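Local atomic coordinates of segregation protein (Thermus thermophilus, PDB entry 1WCV), a protein that hydrolyses ATP, binds double-stranded DNA cooperatively in an ATP-dependent way, and is probably involved in chromosome partitioning. Residues L172-T177 with A195-K200; N129-A134 with L155-E160. One frame throughout, in Å; residues are numbered along the deposited sequence.

Helix 146-164 supplies one side of interaction 2 and, through Val151 and Leu155, packs against interaction 1. Interaction 2 sets the helix against helix 125-133; interaction 1 joins the edge strand 170-177, which follows it in the chain, to the end of helix 185-197. Their centres are 17 Å apart, and they meet at Leu155, whose CD1 lies 3.9 Å from Phe197 CE1 and 3.4 Å from Lys200 NZ. Neither contact reaches the nucleotide site: the side chain of the ATP-binding Lys20 is about 11 Å from that of Ile174 and about 10 Å from that of Leu131. Both are packing within the P-loop ATPase fold.

Interaction 1: residues L172-T177 with A195-K200; sequences LGILVT and AHFGEK
The carbonyl oxygen of Lys200 accepts a hydrogen bond from the amide of Ile174, with Ile174 N to Lys200 O at 2.8 Å. At the hydrogen the angle is 166°, so the N-H points almost straight at the acceptor, although the donor stands 28° out of the carbonyl plane. Arg245 NH1 adds a weak bond to the same oxygen, which is thus approached by a backbone amide and a guanidinium group. Gly173 CA comes within 3.2 Å of Lys200 O. In a ParA-family ATPase with the P-loop fold, strand 170-177 is the outermost parallel strand on this side of the sheet within the chain. Its inner edge bonds to strand 136-142, while Ile174 on the other edge also has a backbone bond to Phe202, beyond Lys200. The chain leaves helix 185-197, turns at Gly198 with positive phi, makes a short 3-10 segment and comes alongside the strand. Beside this polar link lies an apolar one. The CD1 methyl of Ile174 meets the root of the Phe197 side chain, 3.8 Å from Phe197 CG, approaching the ring obliquely, and the two side chains cross at about a right angle. Ile174 CG1 stands anti to the carbonyl carbon and chi2 is extended (162°), which carries CD1 out to the aromatic residue. The same methyl is 4.1 Å from Lys200 CB, whereas the lysine chain beyond, bent at chi3, leads off to put NZ in plane at the edge of the Phe197 ring. His196 CD2 lies over one face of that ring, offset toward the rim, and Val151 of helix 146-164 touches both Ile174 and Phe197.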
loop_
_atom_site.group_PDB
_atom_site.type_symbol
_atom_site.label_atom_id
_atom_site.label_comp_id
_atom_site.label_asym_id
_atom_site.label_seq_id
_atom_site.Cartn_x
_atom_site.Cartn_y
_atom_site.Cartn_z
ATOM N N LEU A 172 9.362 5.146 -12.062
ATOM C CA LEU A 172 7.946 5.008 -11.751
ATOM C C LEU A 172 7.886 4.758 -10.248
ATOM O O LEU A 172 7.087 5.369 -9.532
ATOM C CB LEU A 172 7.313 3.836 -12.510
ATOM C CG LEU A 172 6.658 4.130 -13.862
ATOM C CD1 LEU A 172 5.942 2.873 -14.360
ATOM C CD2 LEU A 172 5.663 5.273 -13.727
ATOM N N GLY A 173 8.743 3.863 -9.765
ATOM C CA GLY A 173 8.767 3.596 -8.339
ATOM C C GLY A 173 9.712 2.499 -7.899
ATOM O O GLY A 173 10.144 1.681 -8.707
ATOM N N ILE A 174 10.045 2.515 -6.612
ATOM C CA ILE A 174 10.896 1.505 -6.006
ATOM C C ILE A 174 9.928 0.536 -5.331
ATOM O O ILE A 174 9.036 0.957 -4.595
ATOM C CB ILE A 174 11.808 2.124 -4.950
ATOM C CG1 ILE A 174 12.768 3.115 -5.619
ATOM C CG2 ILE A 174 12.582 1.018 -4.217
ATOM C CD1 ILE A 174 13.391 4.087 -4.653
ATOM N N LEU A 175 10.100 -0.757 -5.596
ATOM C CA LEU A 175 9.228 -1.783 -5.028
ATOM C C LEU A 175 9.941 -2.694 -4.048
ATOM O O LEU A 175 10.924 -3.336 -4.395
ATOM C CB LEU A 175 8.638 -2.656 -6.141
ATOM C CG LEU A 175 7.766 -3.847 -5.704
ATOM C CD1 LEU A 175 6.492 -3.355 -5.011
ATOM C CD2 LEU A 175 7.405 -4.679 -6.943
ATOM N N VAL A 176 9.436 -2.758 -2.821
ATOM C CA VAL A 176 10.024 -3.641 -1.821
ATOM C C VAL A 176 9.430 -5.035 -2.041
ATOM O O VAL A 176 8.205 -5.203 -2.047
ATOM C CB VAL A 176 9.696 -3.172 -0.391
ATOM C CG1 VAL A 176 10.308 -4.123 0.624
ATOM C CG2 VAL A 176 10.237 -1.751 -0.176
ATOM N N THR A 177 10.297 -6.019 -2.266
ATOM C CA THR A 177 9.855 -7.394 -2.480
ATOM C C THR A 177 10.503 -8.285 -1.432
ATOM O O THR A 177 11.388 -7.851 -0.684
ATOM C CB THR A 177 10.272 -7.925 -3.885
ATOM O OG1 THR A 177 11.699 -8.040 -3.949
ATOM C CG2 THR A 177 9.800 -6.976 -4.980
ATOM N N ALA A 195 12.113 6.637 4.391
ATOM C CA ALA A 195 12.692 7.847 4.953
ATOM C C ALA A 195 13.679 8.461 3.964
ATOM O O ALA A 195 13.734 9.675 3.803
ATOM C CB ALA A 195 13.403 7.531 6.270
ATOM N N HIS A 196 14.456 7.619 3.291
ATOM C CA HIS A 196 15.448 8.118 2.347
ATOM C C HIS A 196 14.931 8.413 0.935
ATOM O O HIS A 196 15.370 9.376 0.308
ATOM C CB HIS A 196 16.626 7.141 2.262
ATOM C CG HIS A 196 17.818 7.701 1.553
ATOM N ND1 HIS A 196 18.452 8.853 1.965
ATOM C CD2 HIS A 196 18.479 7.282 0.449
ATOM C CE1 HIS A 196 19.452 9.121 1.145
ATOM N NE2 HIS A 196 19.490 8.183 0.215
ATOM N N PHE A 197 13.997 7.606 0.434
ATOM C CA PHE A 197 13.481 7.817 -0.918
ATOM C C PHE A 197 12.048 8.347 -0.993
ATOM O O PHE A 197 11.547 8.672 -2.069
ATOM C CB PHE A 197 13.628 6.518 -1.715
ATOM C CG PHE A 197 15.061 6.094 -1.894
ATOM C CD1 PHE A 197 15.924 6.855 -2.676
ATOM C CD2 PHE A 197 15.562 4.971 -1.245
ATOM C CE1 PHE A 197 17.262 6.510 -2.806
ATOM C CE2 PHE A 197 16.909 4.614 -1.371
ATOM C CZ PHE A 197 17.756 5.385 -2.151
ATOM N N GLY A 198 11.401 8.444 0.162
ATOM C CA GLY A 198 10.052 8.976 0.228
ATOM C C GLY A 198 8.977 8.395 -0.675
ATOM O O GLY A 198 8.805 7.183 -0.756
ATOM N N GLU A 199 8.257 9.286 -1.354
ATOM C CA GLU A 199 7.154 8.911 -2.236
ATOM C C GLU A 199 7.556 8.003 -3.390
ATOM O O GLU A 199 6.701 7.399 -4.033
ATOM C CB GLU A 199 6.473 10.175 -2.786
ATOM C CG GLU A 199 7.384 11.041 -3.650
ATOM C CD GLU A 199 6.706 12.311 -4.136
ATOM O OE1 GLU A 199 6.360 13.167 -3.291
ATOM O OE2 GLU A 199 6.521 12.458 -5.365
ATOM N N LYS A 200 8.852 7.916 -3.659
ATOM C CA LYS A 200 9.325 7.066 -4.738
ATOM C C LYS A 200 9.064 5.591 -4.458
ATOM O O LYS A 200 8.992 4.783 -5.378
ATOM C CB LYS A 200 10.820 7.292 -4.968
ATOM C CG LYS A 200 11.153 8.702 -5.432
ATOM C CD LYS A 200 12.634 8.874 -5.677
ATOM C CE LYS A 200 13.425 8.781 -4.388
ATOM N NZ LYS A 200 14.871 9.038 -4.619
#

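Interaction 2: residues N129-A134 with L155-E160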
loop_
_atom_site.group_PDB
_atom_site.type_symbol
_atom_site.label_atom_id
_atom_site.label_comp_id
_atom_site.label_asym_id
_atom_site.label_seq_id
_atom_site.Cartn_x
_atom_site.Cartn_y
_atom_site.Cartn_z
ATOM N N ASN A 129 20.097 -1.081 -22.893
ATOM C CA ASN A 129 19.137 -0.997 -23.993
ATOM C C ASN A 129 17.705 -0.905 -23.463
ATOM O O ASN A 129 16.841 -0.283 -24.082
ATOM C CB ASN A 129 19.275 -2.211 -24.920
ATOM C CG ASN A 129 20.176 -1.933 -26.104
ATOM O OD1 ASN A 129 19.752 -1.336 -27.098
ATOM N ND2 ASN A 129 21.434 -2.344 -25.998
ATOM N N ALA A 130 17.459 -1.521 -22.314
ATOM C CA ALA A 130 16.131 -1.480 -21.713
ATOM C C ALA A 130 15.852 -0.064 -21.220
ATOM O O ALA A 130 14.779 0.496 -21.456
ATOM C CB ALA A 130 16.053 -2.468 -20.549
ATOM N N LEU A 131 16.840 0.518 -20.551
ATOM C CA LEU A 131 16.706 1.859 -20.012
ATOM C C LEU A 131 16.599 2.923 -21.093
ATOM O O LEU A 131 15.949 3.950 -20.901
ATOM C CB LEU A 131 17.886 2.171 -19.094
ATOM C CG LEU A 131 17.959 1.301 -17.840
ATOM C CD1 LEU A 131 19.110 1.744 -16.951
ATOM C CD2 LEU A 131 16.641 1.404 -17.096
ATOM N N ALA A 132 17.236 2.675 -22.231
ATOM C CA ALA A 132 17.207 3.633 -23.331
ATOM C C ALA A 132 15.897 3.578 -24.100
ATOM O O ALA A 132 15.551 4.520 -24.808
ATOM C CB ALA A 132 18.379 3.381 -24.277
ATOM N N ALA A 133 15.155 2.487 -23.940
ATOM C CA ALA A 133 13.888 2.319 -24.647
ATOM C C ALA A 133 12.646 2.573 -23.793
ATOM O O ALA A 133 11.563 2.853 -24.315
ATOM C CB ALA A 133 13.822 0.921 -25.235
ATOM N N ALA A 134 12.799 2.481 -22.481
ATOM C CA ALA A 134 11.672 2.668 -21.574
ATOM C C ALA A 134 11.358 4.119 -21.239
ATOM O O ALA A 134 12.173 5.009 -21.449
ATOM C CB ALA A 134 11.932 1.900 -20.282
ATOM N N LEU A 155 19.502 4.850 -9.251
ATOM C CA LEU A 155 18.889 6.145 -9.537
ATOM C C LEU A 155 19.888 7.096 -10.188
ATOM O O LEU A 155 19.524 7.908 -11.041
ATOM C CB LEU A 155 18.303 6.769 -8.266
ATOM C CG LEU A 155 17.180 5.943 -7.625
ATOM C CD1 LEU A 155 16.450 6.776 -6.576
ATOM C CD2 LEU A 155 16.199 5.487 -8.709
ATOM N N ALA A 156 21.151 7.007 -9.792
ATOM C CA ALA A 156 22.160 7.869 -10.397
ATOM C C ALA A 156 22.325 7.453 -11.859
ATOM O O ALA A 156 22.513 8.290 -12.740
ATOM C CB ALA A 156 23.490 7.738 -9.654
ATOM N N THR A 157 22.260 6.153 -12.109
ATOM C CA THR A 157 22.381 5.636 -13.465
ATOM C C THR A 157 21.207 6.157 -14.304
ATOM O O THR A 157 21.390 6.591 -15.440
ATOM C CB THR A 157 22.383 4.088 -13.475
ATOM O OG1 THR A 157 23.643 3.613 -12.978
ATOM C CG2 THR A 157 22.177 3.546 -14.888
ATOM N N LEU A 158 20.003 6.115 -13.741
ATOM C CA LEU A 158 18.819 6.587 -14.462
ATOM C C LEU A 158 18.986 8.051 -14.841
ATOM O O LEU A 158 18.607 8.469 -15.933
ATOM C CB LEU A 158 17.564 6.440 -13.601
ATOM C CG LEU A 158 17.104 5.043 -13.189
ATOM C CD1 LEU A 158 15.788 5.171 -12.433
ATOM C CD2 LEU A 158 16.918 4.145 -14.421
ATOM N N GLU A 159 19.544 8.830 -13.921
ATOM C CA GLU A 159 19.761 10.249 -14.166
ATOM C C GLU A 159 20.698 10.452 -15.345
ATOM O O GLU A 159 20.455 11.291 -16.215
ATOM C CB GLU A 159 20.357 10.913 -12.921
ATOM C CG GLU A 159 20.981 12.288 -13.178
ATOM C CD GLU A 159 19.971 13.330 -13.630
ATOM O OE1 GLU A 159 20.394 14.462 -13.957
ATOM O OE2 GLU A 159 18.758 13.021 -13.654
ATOM N N GLU A 160 21.775 9.679 -15.371
ATOM C CA GLU A 160 22.753 9.796 -16.440
ATOM C C GLU A 160 22.197 9.309 -17.773
ATOM O O GLU A 160 22.489 9.892 -18.820
ATOM C CB GLU A 160 24.022 9.032 -16.048
ATOM C CG GLU A 160 24.542 9.500 -14.689
ATOM C CD GLU A 160 25.775 8.763 -14.209
ATOM O OE1 GLU A 160 25.798 7.515 -14.273
ATOM O OE2 GLU A 160 26.716 9.437 -13.744
#
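Leu131 and Leu158 meet through their methyl groups, with Leu131 CD2 3.8 Å from Leu158 CD2, the closest approach between the two helical segments. That one methyl of Leu158 lies against both branches of its partner, since Leu131 CD1 is also 4.1 Å from Leu158 CD2. The two side chains cross at about a right angle, so the contact is made by branch ends and not by chains running alongside. Each leucine has CG anti to its carbonyl carbon and an extended chi2 (-176° in both). For Leu131, whose CB already points at the opposing helix, this shape carries both methyls to the second helix; Leu158 has a CB that points neither at nor away from the first helix, while its CD2 end comes nearer. The tight part is this buried leucine pair. The looser part is at Thr157, which is partly exposed and offers just its methyl: Thr157 CG2 reaches Leu131 CD1 at 4.1 Å. CG2 lies anti to the backbone N and OG1 beside it, where OG1 makes a weak bond to Gly153 O, one turn back in its own helix. The backbones stay well separated, 7.6 Å between Leu131 CA and Leu158 CA at their nearest, and the interface buries a modest 99 Å² in total. Asn166 ND2 bonds to the carbonyl oxygens of Leu131 and Ala134, tying the end of the first segment to the chain that follows the second helix. Beneath the pair lies the central mixed sheet: Val137 of strand 136-142 touches both leucines and Leu171 of strand 170-177 touches Leu158. Helix 125-133 leads into strand 136-142 and helix 146-164 leads on to strand 170-177, the two helices touching through these leucines.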